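Local coordinates for uncharacterized protein (Bacteroides ovatus, PDB 4FS7), which is of unknown function but is a leucine-rich repeat protein, probably extracellular, that may bind other proteins, at residues L196-L210 / S218-V232. Numbering follows the deposited sequence. Where two conformers were deposited one is given.
Sequences LKIIRDYCFAECILL and SLYYLGDFALSKTGV
The carbonyl O of Lys-197 accepts two amide protons from the neighbouring coil: a straight bond from Tyr-220 N at 3.0 Å (168° at the hydrogen) and a weak one from Tyr-221 N. This same oxygen sits over one face of the Tyr-220 ring, whose hydroxyl end runs alongside Ile-198, its OH 3.5 Å from Ile-198 CD1. Just upstream, Ser-218 OG donates to Leu-196 O at 2.7 Å from above the carbonyl plane; with chi1 at 51°, this short hydroxyl side chain folds between its own backbone N and carbonyl carbon to meet that oxygen. Ile-199 N to Tyr-221 O and Gly-223 N to Ile-199 O then knit strands 198-199 and 221-222 in parallel. These are successive coils of a BspA-type leucine-rich repeat solenoid, in which equivalent residues stack at matching positions. Branched apolar side chains fill the interior without bringing in polar groups to be satisfied: Ile-199 CD1 touches both Leu-219 and Leu-222, meeting Leu-222 CD2 at 3.8 Å, and Ile-199 CG2 rests on Ala-226. Gly-223 is apt because a side chain there would strike Asp-201 and the backbone of Arg-200. Asp-201 OD1 takes the Asp-224 amide at 2.9 Å from above the carboxylate plane, while the two carboxylates stack nearly parallel and a water donates to both OD2 atoms; Asp-224 OD1 in turn accepts the amide of Lys-246. Were Asp-201 an alanine, the Asp-224 amide would probably lose its acceptor and the bridging water one of its two carboxylate partners. The flat rings of Tyr-202 and Phe-225 suit side-by-side stacking, their planes 6° apart but barely overlapping, and Tyr-202 CE1 meets Phe-225 CB at 3.5 Å.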
# COMPACT_ATOMS: atom_id res chain seq x y z
N LEU A 196 -11.61 11.38 2.97
CA LEU A 196 -10.77 10.66 2.02
C LEU A 196 -11.66 9.96 0.98
O LEU A 196 -12.67 9.36 1.34
CB LEU A 196 -9.90 9.62 2.74
CG LEU A 196 -8.76 9.05 1.92
CD1 LEU A 196 -7.67 10.09 1.65
CD2 LEU A 196 -8.18 7.82 2.58
N LYS A 197 -11.23 10.04 -0.27
CA LYS A 197 -11.95 9.46 -1.43
C LYS A 197 -11.28 8.22 -2.01
O LYS A 197 -11.93 7.25 -2.37
CB LYS A 197 -12.06 10.48 -2.55
CG LYS A 197 -12.78 11.81 -2.16
CD LYS A 197 -14.30 11.60 -1.88
CE LYS A 197 -14.99 12.81 -1.27
NZ LYS A 197 -15.17 13.91 -2.25
N ILE A 198 -9.95 8.29 -2.10
CA ILE A 198 -9.14 7.32 -2.87
C ILE A 198 -7.89 6.93 -2.12
O ILE A 198 -7.16 7.81 -1.66
CB ILE A 198 -8.75 7.97 -4.25
CG1 ILE A 198 -9.98 8.24 -5.10
CG2 ILE A 198 -7.70 7.11 -4.98
CD1 ILE A 198 -9.70 9.15 -6.30
N ILE A 199 -7.61 5.63 -2.06
CA ILE A 199 -6.31 5.09 -1.63
C ILE A 199 -5.73 4.41 -2.85
O ILE A 199 -6.32 3.45 -3.38
CB ILE A 199 -6.44 4.12 -0.44
CG1 ILE A 199 -6.94 4.86 0.80
CG2 ILE A 199 -5.12 3.40 -0.19
CD1 ILE A 199 -7.30 3.96 1.99
N ARG A 200 -4.59 4.90 -3.33
CA ARG A 200 -3.97 4.39 -4.54
C ARG A 200 -3.17 3.12 -4.30
O ARG A 200 -3.03 2.64 -3.18
CB ARG A 200 -3.13 5.50 -5.19
CG ARG A 200 -3.99 6.62 -5.77
CD ARG A 200 -3.17 7.54 -6.66
NE ARG A 200 -3.97 8.58 -7.31
CZ ARG A 200 -3.48 9.76 -7.74
NH1 ARG A 200 -2.19 10.05 -7.54
NH2 ARG A 200 -4.29 10.66 -8.31
N ASP A 201 -2.63 2.60 -5.39
CA ASP A 201 -1.96 1.29 -5.38
C ASP A 201 -0.86 1.23 -4.35
O ASP A 201 -0.11 2.20 -4.18
CB ASP A 201 -1.33 0.98 -6.76
CG ASP A 201 -2.29 0.95 -7.93
OD1 ASP A 201 -3.49 0.94 -7.77
OD2 ASP A 201 -1.79 0.91 -9.08
N TYR A 202 -0.67 0.09 -3.67
CA TYR A 202 0.42 -0.19 -2.78
C TYR A 202 0.47 0.72 -1.57
O TYR A 202 1.46 0.64 -0.85
CB TYR A 202 1.76 -0.12 -3.53
CG TYR A 202 1.87 -1.15 -4.62
CD1 TYR A 202 2.21 -2.47 -4.34
CD2 TYR A 202 1.64 -0.81 -5.90
CE1 TYR A 202 2.31 -3.42 -5.37
CE2 TYR A 202 1.71 -1.76 -6.95
CZ TYR A 202 2.03 -3.05 -6.66
OH TYR A 202 2.12 -3.97 -7.68
N CYS A 203 -0.57 1.49 -1.27
CA CYS A 203 -0.42 2.54 -0.24
C CYS A 203 0.09 2.01 1.10
O CYS A 203 0.96 2.64 1.72
CB CYS A 203 -1.74 3.29 -0.10
SG CYS A 203 -1.65 4.75 0.91
N PHE A 204 -0.50 0.90 1.56
CA PHE A 204 -0.15 0.31 2.84
C PHE A 204 0.44 -1.09 2.66
O PHE A 204 0.52 -1.85 3.61
CB PHE A 204 -1.34 0.26 3.80
CG PHE A 204 -1.92 1.60 4.10
CD1 PHE A 204 -1.31 2.42 5.07
CD2 PHE A 204 -3.02 2.07 3.43
CE1 PHE A 204 -1.79 3.64 5.37
CE2 PHE A 204 -3.52 3.34 3.75
CZ PHE A 204 -2.92 4.09 4.75
N ALA A 205 0.96 -1.39 1.46
CA ALA A 205 1.57 -2.71 1.26
C ALA A 205 2.71 -2.96 2.20
O ALA A 205 3.55 -2.09 2.38
CB ALA A 205 1.99 -2.87 -0.19
N GLU A 206 2.73 -4.13 2.84
CA GLU A 206 3.80 -4.53 3.74
C GLU A 206 3.76 -3.77 5.06
O GLU A 206 4.72 -3.85 5.80
CB GLU A 206 5.19 -4.46 3.07
CG GLU A 206 5.32 -5.39 1.86
CD GLU A 206 6.76 -5.50 1.32
OE1 GLU A 206 7.67 -4.73 1.74
OE2 GLU A 206 6.98 -6.38 0.45
N CYS A 207 2.65 -3.11 5.36
CA CYS A 207 2.46 -2.57 6.72
C CYS A 207 1.91 -3.74 7.56
O CYS A 207 0.73 -3.84 7.86
CB CYS A 207 1.49 -1.42 6.72
SG CYS A 207 2.19 0.06 5.93
N ILE A 208 2.83 -4.64 7.91
CA ILE A 208 2.47 -5.96 8.44
C ILE A 208 1.80 -5.93 9.79
O ILE A 208 1.17 -6.91 10.22
CB ILE A 208 3.68 -6.90 8.44
CG1 ILE A 208 4.83 -6.38 9.30
CG2 ILE A 208 4.14 -7.20 7.00
CD1 ILE A 208 5.92 -7.43 9.56
N LEU A 209 1.95 -4.82 10.53
CA LEU A 209 1.29 -4.67 11.84
C LEU A 209 0.02 -3.84 11.77
O LEU A 209 -0.63 -3.61 12.80
CB LEU A 209 2.22 -4.02 12.88
CG LEU A 209 3.32 -4.96 13.36
CD1 LEU A 209 4.13 -4.32 14.46
CD2 LEU A 209 2.88 -6.35 13.81
N LEU A 210 -0.34 -3.31 10.61
CA LEU A 210 -1.46 -2.38 10.52
C LEU A 210 -2.77 -3.15 10.75
O LEU A 210 -3.11 -4.04 9.98
CB LEU A 210 -1.46 -1.68 9.15
CG LEU A 210 -2.60 -0.70 8.87
CD1 LEU A 210 -2.55 0.50 9.84
CD2 LEU A 210 -2.57 -0.28 7.44
N SER A 218 -16.88 8.50 2.85
CA SER A 218 -16.51 9.08 1.56
C SER A 218 -15.55 8.19 0.70
O SER A 218 -15.39 8.45 -0.47
CB SER A 218 -15.84 10.45 1.76
OG SER A 218 -14.79 10.31 2.73
N LEU A 219 -14.88 7.23 1.33
CA LEU A 219 -13.86 6.46 0.67
C LEU A 219 -14.48 5.42 -0.24
O LEU A 219 -15.23 4.56 0.21
CB LEU A 219 -12.97 5.81 1.73
CG LEU A 219 -11.89 4.86 1.24
CD1 LEU A 219 -10.87 5.52 0.35
CD2 LEU A 219 -11.23 4.22 2.43
N TYR A 220 -14.20 5.53 -1.54
CA TYR A 220 -14.88 4.65 -2.49
C TYR A 220 -13.97 3.75 -3.29
O TYR A 220 -14.46 2.87 -3.99
CB TYR A 220 -15.80 5.45 -3.41
CG TYR A 220 -15.11 6.39 -4.33
CD1 TYR A 220 -14.49 5.94 -5.48
CD2 TYR A 220 -15.06 7.76 -4.04
CE1 TYR A 220 -13.85 6.85 -6.34
CE2 TYR A 220 -14.41 8.65 -4.88
CZ TYR A 220 -13.80 8.18 -6.02
OH TYR A 220 -13.17 9.03 -6.89
N TYR A 221 -12.65 3.95 -3.19
CA TYR A 221 -11.69 3.24 -4.01
C TYR A 221 -10.49 2.79 -3.25
O TYR A 221 -9.85 3.59 -2.58
CB TYR A 221 -11.26 4.13 -5.19
CG TYR A 221 -10.25 3.50 -6.13
CD1 TYR A 221 -8.87 3.54 -5.89
CD2 TYR A 221 -10.67 2.81 -7.23
CE1 TYR A 221 -7.97 2.96 -6.76
CE2 TYR A 221 -9.77 2.18 -8.08
CZ TYR A 221 -8.42 2.25 -7.84
OH TYR A 221 -7.50 1.64 -8.70
N LEU A 222 -10.13 1.53 -3.41
CA LEU A 222 -8.83 0.98 -2.94
C LEU A 222 -8.08 0.39 -4.12
O LEU A 222 -8.60 -0.49 -4.80
CB LEU A 222 -8.94 -0.17 -1.90
CG LEU A 222 -9.72 0.08 -0.64
CD1 LEU A 222 -9.79 -1.17 0.26
CD2 LEU A 222 -9.22 1.25 0.15
N GLY A 223 -6.85 0.84 -4.34
CA GLY A 223 -6.05 0.44 -5.48
C GLY A 223 -5.38 -0.92 -5.32
O GLY A 223 -5.48 -1.62 -4.29
N ASP A 224 -4.68 -1.30 -6.37
CA ASP A 224 -4.04 -2.58 -6.45
C ASP A 224 -3.05 -2.77 -5.29
O ASP A 224 -2.27 -1.86 -5.01
CB ASP A 224 -3.25 -2.75 -7.77
CG ASP A 224 -4.10 -2.74 -9.03
OD1 ASP A 224 -5.33 -2.68 -8.96
OD2 ASP A 224 -3.46 -2.79 -10.11
N PHE A 225 -3.11 -3.90 -4.60
CA PHE A 225 -2.22 -4.21 -3.50
C PHE A 225 -2.27 -3.19 -2.35
O PHE A 225 -1.38 -3.14 -1.52
CB PHE A 225 -0.75 -4.38 -3.96
CG PHE A 225 -0.51 -5.57 -4.83
CD1 PHE A 225 -0.16 -6.80 -4.26
CD2 PHE A 225 -0.55 -5.47 -6.19
CE1 PHE A 225 0.10 -7.90 -5.06
CE2 PHE A 225 -0.30 -6.60 -6.98
CZ PHE A 225 0.03 -7.77 -6.41
N ALA A 226 -3.35 -2.39 -2.24
CA ALA A 226 -3.33 -1.28 -1.27
C ALA A 226 -3.19 -1.69 0.16
O ALA A 226 -2.61 -0.94 0.96
CB ALA A 226 -4.52 -0.35 -1.46
N LEU A 227 -3.75 -2.86 0.49
CA LEU A 227 -3.70 -3.38 1.85
C LEU A 227 -3.02 -4.75 1.85
O LEU A 227 -3.28 -5.56 2.73
CB LEU A 227 -5.10 -3.41 2.47
CG LEU A 227 -5.71 -2.04 2.77
CD1 LEU A 227 -7.20 -2.18 3.14
CD2 LEU A 227 -4.93 -1.43 3.92
N SER A 228 -2.13 -4.99 0.91
CA SER A 228 -1.44 -6.28 0.85
C SER A 228 -0.45 -6.43 1.97
O SER A 228 0.25 -5.48 2.35
CB SER A 228 -0.74 -6.38 -0.49
OG SER A 228 0.08 -7.51 -0.57
N LYS A 229 -0.35 -7.63 2.52
CA LYS A 229 0.59 -7.91 3.60
C LYS A 229 0.44 -6.92 4.74
O LYS A 229 1.41 -6.36 5.25
CB LYS A 229 2.03 -7.93 3.09
CG LYS A 229 2.32 -9.14 2.24
CD LYS A 229 2.50 -10.41 3.08
CE LYS A 229 2.77 -11.51 2.16
NZ LYS A 229 2.39 -12.81 2.70
N THR A 230 -0.81 -6.66 5.11
CA THR A 230 -1.13 -5.91 6.30
C THR A 230 -1.59 -6.83 7.42
O THR A 230 -1.70 -8.05 7.24
CB THR A 230 -2.15 -4.80 6.01
OG1 THR A 230 -3.39 -5.39 5.60
CG2 THR A 230 -1.60 -3.76 5.01
N GLY A 231 -1.87 -6.24 8.59
CA GLY A 231 -2.20 -7.00 9.78
C GLY A 231 -3.69 -7.09 10.04
O GLY A 231 -4.09 -7.51 11.14
N VAL A 232 -4.53 -6.72 9.08
CA VAL A 232 -5.97 -6.67 9.32
C VAL A 232 -6.53 -8.05 9.65
O VAL A 232 -6.11 -9.07 9.09
CB VAL A 232 -6.71 -6.06 8.10
CG1 VAL A 232 -6.28 -4.56 7.97
CG2 VAL A 232 -6.42 -6.85 6.81
O HOH W 1 -0.90 -1.73 -10.38